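Local coordinates for YycN protein (Bacillus subtilis, PDB 1ON0), which probably transfers an acyl group, such as acetyl, to an acceptor not yet identified, as a homodimeric member of the GNAT acetyltransferase family, at residues L5-T10 with H61-K66; W77-P82 with F90-G95; Q86-I91 with I122-L127. All coordinates share one frame; numbering follows the deposited sequence.

Contact 1: L5-T10 with H61-K66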
loop_
_atom_site.group_PDB
_atom_site.type_symbol
_atom_site.label_atom_id
_atom_site.label_comp_id
_atom_site.label_asym_id
_atom_site.label_seq_id
_atom_site.Cartn_x
_atom_site.Cartn_y
_atom_site.Cartn_z
ATOM N N LEU B 5 14.945 -9.567 -7.049
ATOM C CA LEU B 5 16.288 -9.432 -6.493
ATOM C C LEU B 5 17.283 -9.598 -7.641
ATOM O O LEU B 5 17.383 -10.668 -8.231
ATOM C CB LEU B 5 16.564 -10.526 -5.461
ATOM C CG LEU B 5 16.306 -10.209 -3.992
ATOM C CD1 LEU B 5 14.830 -10.084 -3.775
ATOM C CD2 LEU B 5 16.901 -11.296 -3.113
ATOM N N THR B 6 18.002 -8.540 -7.975
ATOM C CA THR B 6 18.997 -8.626 -9.028
ATOM C C THR B 6 20.328 -8.245 -8.394
ATOM O O THR B 6 20.411 -7.278 -7.636
ATOM C CB THR B 6 18.720 -7.635 -10.184
ATOM O OG1 THR B 6 17.346 -7.730 -10.572
ATOM C CG2 THR B 6 19.607 -7.957 -11.384
ATOM N N PRO B 7 21.389 -9.008 -8.681
ATOM C CA PRO B 7 22.681 -8.643 -8.081
ATOM C C PRO B 7 23.135 -7.257 -8.575
ATOM O O PRO B 7 23.014 -6.953 -9.753
ATOM C CB PRO B 7 23.602 -9.790 -8.514
ATOM C CG PRO B 7 22.945 -10.332 -9.757
ATOM C CD PRO B 7 21.482 -10.236 -9.488
HETATM N N MSE B 8 23.620 -6.412 -7.673
HETATM C CA MSE B 8 24.061 -5.071 -8.061
HETATM C C MSE B 8 25.224 -5.127 -9.038
HETATM O O MSE B 8 26.048 -6.039 -8.996
HETATM C CB MSE B 8 24.533 -4.254 -6.860
HETATM C CG MSE B 8 23.496 -3.946 -5.792
HETATM SE SE MSE B 8 24.178 -2.580 -4.593
HETATM C CE MSE B 8 25.890 -3.354 -4.201
ATOM N N GLN B 9 25.278 -4.126 -9.905
ATOM C CA GLN B 9 26.333 -3.984 -10.897
ATOM C C GLN B 9 27.274 -2.933 -10.318
ATOM O O GLN B 9 26.867 -2.133 -9.476
ATOM C CB GLN B 9 25.758 -3.450 -12.203
ATOM C CG GLN B 9 24.553 -4.199 -12.723
ATOM C CD GLN B 9 24.940 -5.399 -13.551
ATOM O OE1 GLN B 9 25.595 -6.320 -13.062
ATOM N NE2 GLN B 9 24.545 -5.393 -14.820
ATOM N N THR B 10 28.517 -2.919 -10.790
ATOM C CA THR B 10 29.521 -1.968 -10.318
ATOM C C THR B 10 28.988 -0.533 -10.232
ATOM O O THR B 10 29.374 0.230 -9.343
ATOM C CB THR B 10 30.757 -1.974 -11.238
ATOM O OG1 THR B 10 30.424 -1.384 -12.503
ATOM C CG2 THR B 10 31.231 -3.408 -11.473
ATOM N N HIS B 61 26.186 -10.936 -0.726
ATOM C CA HIS B 61 25.272 -10.846 -1.836
ATOM C C HIS B 61 24.499 -9.548 -1.709
ATOM O O HIS B 61 23.649 -9.390 -0.827
ATOM C CB HIS B 61 24.310 -12.030 -1.837
ATOM C CG HIS B 61 24.985 -13.369 -1.789
ATOM N ND1 HIS B 61 25.366 -13.973 -0.606
ATOM C CD2 HIS B 61 25.294 -14.249 -2.769
ATOM C CE1 HIS B 61 25.869 -15.166 -0.862
ATOM N NE2 HIS B 61 25.837 -15.361 -2.169
ATOM N N LEU B 62 24.822 -8.599 -2.572
ATOM C CA LEU B 62 24.132 -7.323 -2.557
ATOM C C LEU B 62 23.229 -7.334 -3.782
ATOM O O LEU B 62 23.677 -7.596 -4.901
ATOM C CB LEU B 62 25.139 -6.158 -2.585
ATOM C CG LEU B 62 26.005 -5.982 -1.319
ATOM C CD1 LEU B 62 27.137 -7.011 -1.316
ATOM C CD2 LEU B 62 26.585 -4.577 -1.269
ATOM N N TRP B 63 21.948 -7.092 -3.540
ATOM C CA TRP B 63 20.913 -7.094 -4.577
ATOM C C TRP B 63 20.180 -5.763 -4.654
ATOM O O TRP B 63 20.032 -5.062 -3.651
ATOM C CB TRP B 63 19.854 -8.163 -4.264
ATOM C CG TRP B 63 20.301 -9.600 -4.349
ATOM C CD1 TRP B 63 20.645 -10.281 -5.477
ATOM C CD2 TRP B 63 20.409 -10.533 -3.267
ATOM N NE1 TRP B 63 20.957 -11.582 -5.169
ATOM C CE2 TRP B 63 20.819 -11.767 -3.820
ATOM C CE3 TRP B 63 20.193 -10.450 -1.881
ATOM C CZ2 TRP B 63 21.024 -12.908 -3.041
ATOM C CZ3 TRP B 63 20.397 -11.588 -1.105
ATOM C CH2 TRP B 63 20.806 -12.801 -1.690
ATOM N N SER B 64 19.712 -5.420 -5.844
ATOM C CA SER B 64 18.927 -4.207 -6.023
ATOM C C SER B 64 17.514 -4.753 -6.096
ATOM O O SER B 64 17.256 -5.673 -6.876
ATOM C CB SER B 64 19.251 -3.536 -7.346
ATOM O OG SER B 64 18.904 -4.398 -8.404
ATOM N N LEU B 65 16.604 -4.227 -5.278
ATOM C CA LEU B 65 15.215 -4.697 -5.306
ATOM C C LEU B 65 14.456 -3.913 -6.367
ATOM O O LEU B 65 14.400 -2.688 -6.312
ATOM C CB LEU B 65 14.547 -4.480 -3.944
ATOM C CG LEU B 65 15.374 -5.011 -2.773
ATOM C CD1 LEU B 65 14.813 -4.510 -1.450
ATOM C CD2 LEU B 65 15.402 -6.533 -2.840
ATOM N N LYS B 66 13.873 -4.626 -7.326
ATOM C CA LYS B 66 13.115 -4.006 -8.406
ATOM C C LYS B 66 11.645 -4.421 -8.384
ATOM O O LYS B 66 11.321 -5.561 -8.063
ATOM C CB LYS B 66 13.716 -4.376 -9.768
ATOM C CG LYS B 66 15.086 -3.765 -10.062
ATOM C CD LYS B 66 15.389 -3.885 -11.548
ATOM C CE LYS B 66 16.726 -3.289 -11.920
ATOM N NZ LYS B 66 16.895 -3.312 -13.408
HETATM O O HOH W 1 20.820 -4.762 -10.477
#

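Contact 2: W77-P82 with F90-G95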
loop_
_atom_site.group_PDB
_atom_site.type_symbol
_atom_site.label_atom_id
_atom_site.label_comp_id
_atom_site.label_asym_id
_atom_site.label_seq_id
_atom_site.Cartn_x
_atom_site.Cartn_y
_atom_site.Cartn_z
ATOM N N TRP B 77 21.303 -6.492 1.226
ATOM C CA TRP B 77 22.646 -7.023 1.310
ATOM C C TRP B 77 22.726 -8.045 2.422
ATOM O O TRP B 77 22.520 -7.714 3.583
ATOM C CB TRP B 77 23.642 -5.873 1.541
ATOM C CG TRP B 77 25.008 -6.284 2.014
ATOM C CD1 TRP B 77 25.562 -7.529 1.945
ATOM C CD2 TRP B 77 25.996 -5.439 2.606
ATOM N NE1 TRP B 77 26.825 -7.516 2.457
ATOM C CE2 TRP B 77 27.126 -6.245 2.873
ATOM C CE3 TRP B 77 26.044 -4.073 2.934
ATOM C CZ2 TRP B 77 28.296 -5.733 3.463
ATOM C CZ3 TRP B 77 27.208 -3.565 3.515
ATOM C CH2 TRP B 77 28.317 -4.396 3.772
ATOM N N ILE B 78 23.003 -9.298 2.068
ATOM C CA ILE B 78 23.123 -10.333 3.084
ATOM C C ILE B 78 24.466 -11.031 3.000
ATOM O O ILE B 78 25.124 -11.032 1.958
ATOM C CB ILE B 78 22.017 -11.416 2.985
ATOM C CG1 ILE B 78 22.301 -12.365 1.831
ATOM C CG2 ILE B 78 20.662 -10.755 2.820
ATOM C CD1 ILE B 78 21.327 -13.526 1.754
ATOM N N HIS B 79 24.860 -11.623 4.114
ATOM C CA HIS B 79 26.115 -12.354 4.210
ATOM C C HIS B 79 25.796 -13.777 4.612
ATOM O O HIS B 79 24.979 -13.995 5.502
ATOM C CB HIS B 79 26.997 -11.741 5.285
ATOM C CG HIS B 79 28.220 -12.544 5.600
ATOM N ND1 HIS B 79 29.214 -12.774 4.677
ATOM C CD2 HIS B 79 28.624 -13.134 6.750
ATOM C CE1 HIS B 79 30.186 -13.467 5.246
ATOM N NE2 HIS B 79 29.853 -13.698 6.502
ATOM N N ALA B 80 26.444 -14.741 3.972
ATOM C CA ALA B 80 26.228 -16.146 4.295
ATOM C C ALA B 80 27.522 -16.793 4.779
ATOM O O ALA B 80 28.163 -17.516 4.028
ATOM C CB ALA B 80 25.707 -16.888 3.062
ATOM N N GLU B 81 27.903 -16.542 6.029
ATOM C CA GLU B 81 29.144 -17.097 6.588
ATOM C C GLU B 81 29.500 -18.499 6.097
ATOM O O GLU B 81 28.633 -19.267 5.670
ATOM C CB GLU B 81 29.092 -17.094 8.121
ATOM C CG GLU B 81 29.701 -15.855 8.763
ATOM C CD GLU B 81 28.770 -15.188 9.764
ATOM O OE1 GLU B 81 29.223 -14.266 10.469
ATOM O OE2 GLU B 81 27.588 -15.581 9.841
ATOM N N PRO B 82 30.796 -18.847 6.145
ATOM C CA PRO B 82 31.259 -20.164 5.701
ATOM C C PRO B 82 30.800 -21.313 6.594
ATOM O O PRO B 82 31.033 -21.303 7.803
ATOM C CB PRO B 82 32.778 -20.004 5.685
ATOM C CG PRO B 82 33.021 -19.023 6.793
ATOM C CD PRO B 82 31.930 -18.002 6.561
ATOM N N PHE B 90 23.490 -13.212 7.660
ATOM C CA PHE B 90 23.223 -11.933 8.277
ATOM C C PHE B 90 22.798 -10.909 7.249
ATOM O O PHE B 90 23.341 -10.854 6.138
ATOM C CB PHE B 90 24.462 -11.427 9.016
ATOM C CG PHE B 90 24.220 -10.179 9.847
ATOM C CD1 PHE B 90 24.671 -8.936 9.415
ATOM C CD2 PHE B 90 23.566 -10.259 11.065
ATOM C CE1 PHE B 90 24.493 -7.787 10.187
ATOM C CE2 PHE B 90 23.376 -9.123 11.852
ATOM C CZ PHE B 90 23.840 -7.884 11.405
ATOM N N ILE B 91 21.827 -10.092 7.635
ATOM C CA ILE B 91 21.334 -9.036 6.771
ATOM C C ILE B 91 22.046 -7.741 7.152
ATOM O O ILE B 91 21.627 -7.030 8.074
ATOM C CB ILE B 91 19.824 -8.852 6.946
ATOM C CG1 ILE B 91 19.106 -10.151 6.550
ATOM C CG2 ILE B 91 19.337 -7.699 6.078
ATOM C CD1 ILE B 91 17.660 -10.212 6.953
ATOM N N TYR B 92 23.129 -7.430 6.449
ATOM C CA TYR B 92 23.863 -6.207 6.735
ATOM C C TYR B 92 23.036 -4.987 6.383
ATOM O O TYR B 92 23.134 -3.967 7.046
ATOM C CB TYR B 92 25.205 -6.174 5.970
ATOM C CG TYR B 92 26.335 -6.868 6.703
ATOM C CD1 TYR B 92 26.810 -6.364 7.907
ATOM C CD2 TYR B 92 26.853 -8.080 6.253
ATOM C CE1 TYR B 92 27.751 -7.051 8.658
ATOM C CE2 TYR B 92 27.803 -8.773 6.999
ATOM C CZ TYR B 92 28.239 -8.259 8.204
ATOM O OH TYR B 92 29.105 -8.971 9.006
ATOM N N ASP B 93 22.188 -5.076 5.369
ATOM C CA ASP B 93 21.439 -3.884 5.014
ATOM C C ASP B 93 20.207 -4.186 4.181
ATOM O O ASP B 93 20.211 -5.072 3.330
ATOM C CB ASP B 93 22.387 -2.923 4.275
ATOM C CG ASP B 93 21.844 -1.499 4.166
ATOM O OD1 ASP B 93 21.078 -1.069 5.037
ATOM O OD2 ASP B 93 22.207 -0.810 3.199
ATOM N N PHE B 94 19.148 -3.445 4.463
ATOM C CA PHE B 94 17.884 -3.602 3.781
ATOM C C PHE B 94 17.012 -2.372 3.953
ATOM O O PHE B 94 16.854 -1.835 5.059
ATOM C CB PHE B 94 17.132 -4.810 4.315
ATOM C CG PHE B 94 15.663 -4.755 4.044
ATOM C CD1 PHE B 94 15.179 -4.960 2.763
ATOM C CD2 PHE B 94 14.768 -4.443 5.067
ATOM C CE1 PHE B 94 13.811 -4.870 2.494
ATOM C CE2 PHE B 94 13.397 -4.348 4.823
ATOM C CZ PHE B 94 12.919 -4.558 3.530
ATOM N N GLY B 95 16.423 -1.929 2.856
ATOM C CA GLY B 95 15.582 -0.760 2.938
ATOM C C GLY B 95 15.158 -0.377 1.549
ATOM O O GLY B 95 15.653 -0.921 0.564
#

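Contact 3: Q86-I91 with I122-L127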
loop_
_atom_site.group_PDB
_atom_site.type_symbol
_atom_site.label_atom_id
_atom_site.label_comp_id
_atom_site.label_asym_id
_atom_site.label_seq_id
_atom_site.Cartn_x
_atom_site.Cartn_y
_atom_site.Cartn_z
ATOM N N GLN B 86 24.120 -23.231 11.472
ATOM C CA GLN B 86 22.669 -23.173 11.333
ATOM C C GLN B 86 22.300 -22.579 9.983
ATOM O O GLN B 86 21.202 -22.059 9.802
ATOM C CB GLN B 86 22.043 -22.345 12.459
ATOM C CG GLN B 86 22.421 -22.806 13.861
ATOM C CD GLN B 86 21.680 -22.040 14.947
ATOM O OE1 GLN B 86 22.207 -21.830 16.045
ATOM N NE2 GLN B 86 20.446 -21.632 14.652
ATOM N N GLN B 87 23.236 -22.660 9.042
ATOM C CA GLN B 87 23.032 -22.146 7.689
ATOM C C GLN B 87 22.415 -20.745 7.776
ATOM O O GLN B 87 21.567 -20.368 6.967
ATOM C CB GLN B 87 22.106 -23.095 6.909
ATOM C CG GLN B 87 22.353 -23.165 5.390
ATOM C CD GLN B 87 23.427 -24.178 4.968
ATOM O OE1 GLN B 87 23.343 -25.369 5.283
ATOM N NE2 GLN B 87 24.427 -23.705 4.231
ATOM N N GLU B 88 22.849 -19.976 8.767
ATOM C CA GLU B 88 22.327 -18.640 8.958
ATOM C C GLU B 88 23.014 -17.661 8.013
ATOM O O GLU B 88 24.061 -17.956 7.442
ATOM C CB GLU B 88 22.534 -18.204 10.410
ATOM C CG GLU B 88 21.577 -17.115 10.896
ATOM C CD GLU B 88 21.696 -16.842 12.391
ATOM O OE1 GLU B 88 20.786 -16.199 12.962
ATOM O OE2 GLU B 88 22.703 -17.267 12.991
ATOM N N ALA B 89 22.397 -16.503 7.822
ATOM C CA ALA B 89 22.963 -15.464 6.972
ATOM C C ALA B 89 22.567 -14.161 7.633
ATOM O O ALA B 89 21.453 -14.024 8.134
ATOM C CB ALA B 89 22.395 -15.545 5.565
ATOM N N PHE B 90 23.490 -13.212 7.660
ATOM C CA PHE B 90 23.223 -11.933 8.277
ATOM C C PHE B 90 22.798 -10.909 7.249
ATOM O O PHE B 90 23.341 -10.854 6.138
ATOM C CB PHE B 90 24.462 -11.427 9.016
ATOM C CG PHE B 90 24.220 -10.179 9.847
ATOM C CD1 PHE B 90 24.671 -8.936 9.415
ATOM C CD2 PHE B 90 23.566 -10.259 11.065
ATOM C CE1 PHE B 90 24.493 -7.787 10.187
ATOM C CE2 PHE B 90 23.376 -9.123 11.852
ATOM C CZ PHE B 90 23.840 -7.884 11.405
ATOM N N ILE B 91 21.827 -10.092 7.635
ATOM C CA ILE B 91 21.334 -9.036 6.771
ATOM C C ILE B 91 22.046 -7.741 7.152
ATOM O O ILE B 91 21.627 -7.030 8.074
ATOM C CB ILE B 91 19.824 -8.852 6.946
ATOM C CG1 ILE B 91 19.106 -10.151 6.550
ATOM C CG2 ILE B 91 19.337 -7.699 6.078
ATOM C CD1 ILE B 91 17.660 -10.212 6.953
ATOM N N ILE B 122 20.245 -21.134 2.771
ATOM C CA ILE B 122 20.120 -20.428 4.038
ATOM C C ILE B 122 18.921 -20.948 4.824
ATOM O O ILE B 122 17.828 -21.011 4.284
ATOM C CB ILE B 122 19.925 -18.928 3.792
ATOM C CG1 ILE B 122 21.071 -18.394 2.950
ATOM C CG2 ILE B 122 19.814 -18.197 5.104
ATOM C CD1 ILE B 122 20.946 -16.931 2.647
ATOM N N ARG B 123 19.126 -21.308 6.087
ATOM C CA ARG B 123 18.037 -21.810 6.919
ATOM C C ARG B 123 17.592 -20.817 7.990
ATOM O O ARG B 123 16.558 -21.016 8.638
ATOM C CB ARG B 123 18.431 -23.108 7.622
ATOM C CG ARG B 123 18.388 -24.373 6.767
ATOM C CD ARG B 123 17.793 -25.531 7.584
ATOM N NE ARG B 123 18.435 -25.675 8.892
ATOM C CZ ARG B 123 17.865 -26.250 9.955
ATOM N NH1 ARG B 123 16.626 -26.740 9.877
ATOM N NH2 ARG B 123 18.533 -26.340 11.101
ATOM N N LYS B 124 18.366 -19.755 8.195
ATOM C CA LYS B 124 18.025 -18.763 9.215
ATOM C C LYS B 124 18.565 -17.378 8.842
ATOM O O LYS B 124 19.591 -17.254 8.180
ATOM C CB LYS B 124 18.605 -19.214 10.557
ATOM C CG LYS B 124 18.248 -18.347 11.754
ATOM C CD LYS B 124 18.873 -18.907 13.035
ATOM C CE LYS B 124 18.566 -18.024 14.234
ATOM N NZ LYS B 124 18.999 -18.634 15.521
ATOM N N LEU B 125 17.856 -16.341 9.266
ATOM C CA LEU B 125 18.254 -14.978 8.983
ATOM C C LEU B 125 18.483 -14.211 10.254
ATOM O O LEU B 125 17.726 -14.342 11.220
ATOM C CB LEU B 125 17.187 -14.262 8.172
ATOM C CG LEU B 125 16.922 -14.824 6.790
ATOM C CD1 LEU B 125 15.736 -14.078 6.212
ATOM C CD2 LEU B 125 18.168 -14.656 5.901
ATOM N N SER B 126 19.519 -13.383 10.244
ATOM C CA SER B 126 19.867 -12.582 11.411
ATOM C C SER B 126 20.132 -11.151 10.930
ATOM O O SER B 126 20.605 -10.950 9.816
ATOM C CB SER B 126 21.102 -13.189 12.068
ATOM O OG SER B 126 21.407 -12.544 13.267
ATOM N N LEU B 127 19.824 -10.167 11.765
ATOM C CA LEU B 127 20.013 -8.774 11.395
ATOM C C LEU B 127 20.116 -7.822 12.591
ATOM O O LEU B 127 19.773 -8.182 13.721
ATOM C CB LEU B 127 18.852 -8.316 10.501
ATOM C CG LEU B 127 17.467 -8.218 11.160
ATOM C CD1 LEU B 127 17.417 -7.033 12.109
ATOM C CD2 LEU B 127 16.408 -8.045 10.079
#

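Contact 1: L5-T10 with H61-K66
L62 meets M8, a selenomethionine, through both backbone and side chain. M8 N donates to L62 O at 3.0 Å, and the terminal methyl M8 CE presses on L62 CD2 at 3.3 Å, tighter than ordinary carbon packing. A turn about the last rotatable bond of M8 (chi3 -50°) brings CE onto the leucine; a long, unbranched chain suits this place, with F13 and Y16 also packed on M8. W63 follows as the flat platform of the contact. L5 CD2 sits over its six-membered ring, 3.8 Å from the centroid, while H61 CB lies against the opposite face. The backbone meets the indole rim, P7 N lying 3.5 Å from W63 CD1. P7 faces W63 in a non-hydrogen-bonded pair, where a proline without an N-H forfeits no cross-strand bond. With an alanine in place of W63 the ring under L5 CD2 is gone, which would probably leave that methyl without its partner and a gap between L5 and H61. S64 supplies the polar step: S64 N donates to T6 O at 2.7 Å and T6 N returns a longer bond to S64 O at 3.2 Å. The small S64 OG gives its proton to a water, which in turn donates to P7 O. At L65, CD2 lies beside L5 CD1 (3.7 Å), both leucines facing alanines of helix 105-119. Backbone bonds therefore set the register of edge strand 4-7, while L5, on the strand, packs on helix 105-119, and M8, just beyond its end, on helix 10-31.

Contact 2: W77-P82 with F90-G95
Y92 lays its CB over the indole of W77, 3.6 Å from the centroid of the six-membered ring and almost on the ring normal, a CH-pi contact that forms the dense part of the pairing. Beyond CB the phenol continues across the tryptophan at a slant, the planes 37° apart, and Y92 CE2 reaches H79 CB at 3.5 Å, the histidine methylene lying at the edge of the tyrosine ring. The edge of the F90 ring, at CD1, points onto one face of the Y92 ring, an edge-to-face pair. The broad indole suits its place because one face takes Y92 CB while NE1 still reaches H60. CG of W77 is anti to the backbone N (chi1 164°), which carries the indole under Y92; the NE1 bond to H60 and a bond between D93 OD2 and Y16 OH tie both polar ends to other parts of the fold. Y92 and D93 together face W77, making a classic beta bulge: Y92 takes a helical backbone conformation, and W77 N still donates to D93 O at 2.8 Å while D93 N returns to a lone pair of W77 O at 3.2 Å. Past the bulge, H79 N donates to F90 O at 2.6 Å. Contact is thinner on the other face, where I78 CG2 and I91 CG1 approach only to 4.1 Å, and it fades at the hairpin end, where E81 and P82 are exposed and poorly ordered. In GNAT relatives a bulge in the fourth strand turns backbone groups toward acetyl-CoA, a role consistent with the bulge here; W77 is gripped both by backbone bonds to D93 and by the CH-pi contact with Y92.

Contact 3: Q86-I91 with I122-L127
Q87 O accepts R123 N at 2.8 Å, with K124 N making a second, weak bond to the same oxygen, and from there the two strands run parallel. A89 N donates to K124 O, S126 N to A89 O, and I91 N to S126 O at 2.6 Å. S126 O is also met by F90 CA at 3.2 Å in a CA-H...O contact, so two neighbouring residues of strand 88-91 lean on one carbonyl. Parallel pairing of this kind needs a return path, and helix 105-119 provides it: strand 88-96, the helix and strand 124-127 form a beta-alpha-beta unit. In GNAT relatives the corresponding strands, the fourth and fifth, diverge further along and acetyl-CoA enters between them. Charged and polar side chains share one face. E88 and K124 are both extended chains that cross at a slant, E88 OE1 lying 3.1 Å from K124 CE but 4.0 Å from K124 NZ, a long salt bridge in which the carboxylate rests mainly against the methylenes. With CG anti to the backbone N (chi1 -175°), the lysine reaches out from the sheet alongside Q86, whose polar amide suits an exposed position. On this same face the F90 ring lies obliquely against the neighbouring backbone, CE2 being 3.4 Å from L127 CA, while S126 OG stands at its edge, in plane; a small serine fits beside so broad a ring. Apolar contacts occupy the other face, turned to helix 105-119. A89 CB, a single methyl, touches I122 CD1 at 3.5 Å. I91 and L127 lie side by side, CB to CB at 3.7 Å, and F145 packs on both.

All three contacts belong to one mixed sheet and are partly buried. Contacts 1 and 3 attach its outermost strands within this chain, 4-7 and 124-127, each about 13 Å from the chain centre, measured centre to centre. Contact 2, about 7 Å from it, is innermost, rich in aromatic rings, and has no exposed residue among its seven touching ones, against one of nine in contact 1 and four of twelve in contact 3. Contacts 2 and 3 share F90 and I91 on strand 88-96, antiparallel on one side and parallel on the other. Contacts 1 and 2 adjoin where L62 packs on W77. Toward the edges appear a bridging water (contact 1) and a long ion pair (contact 3).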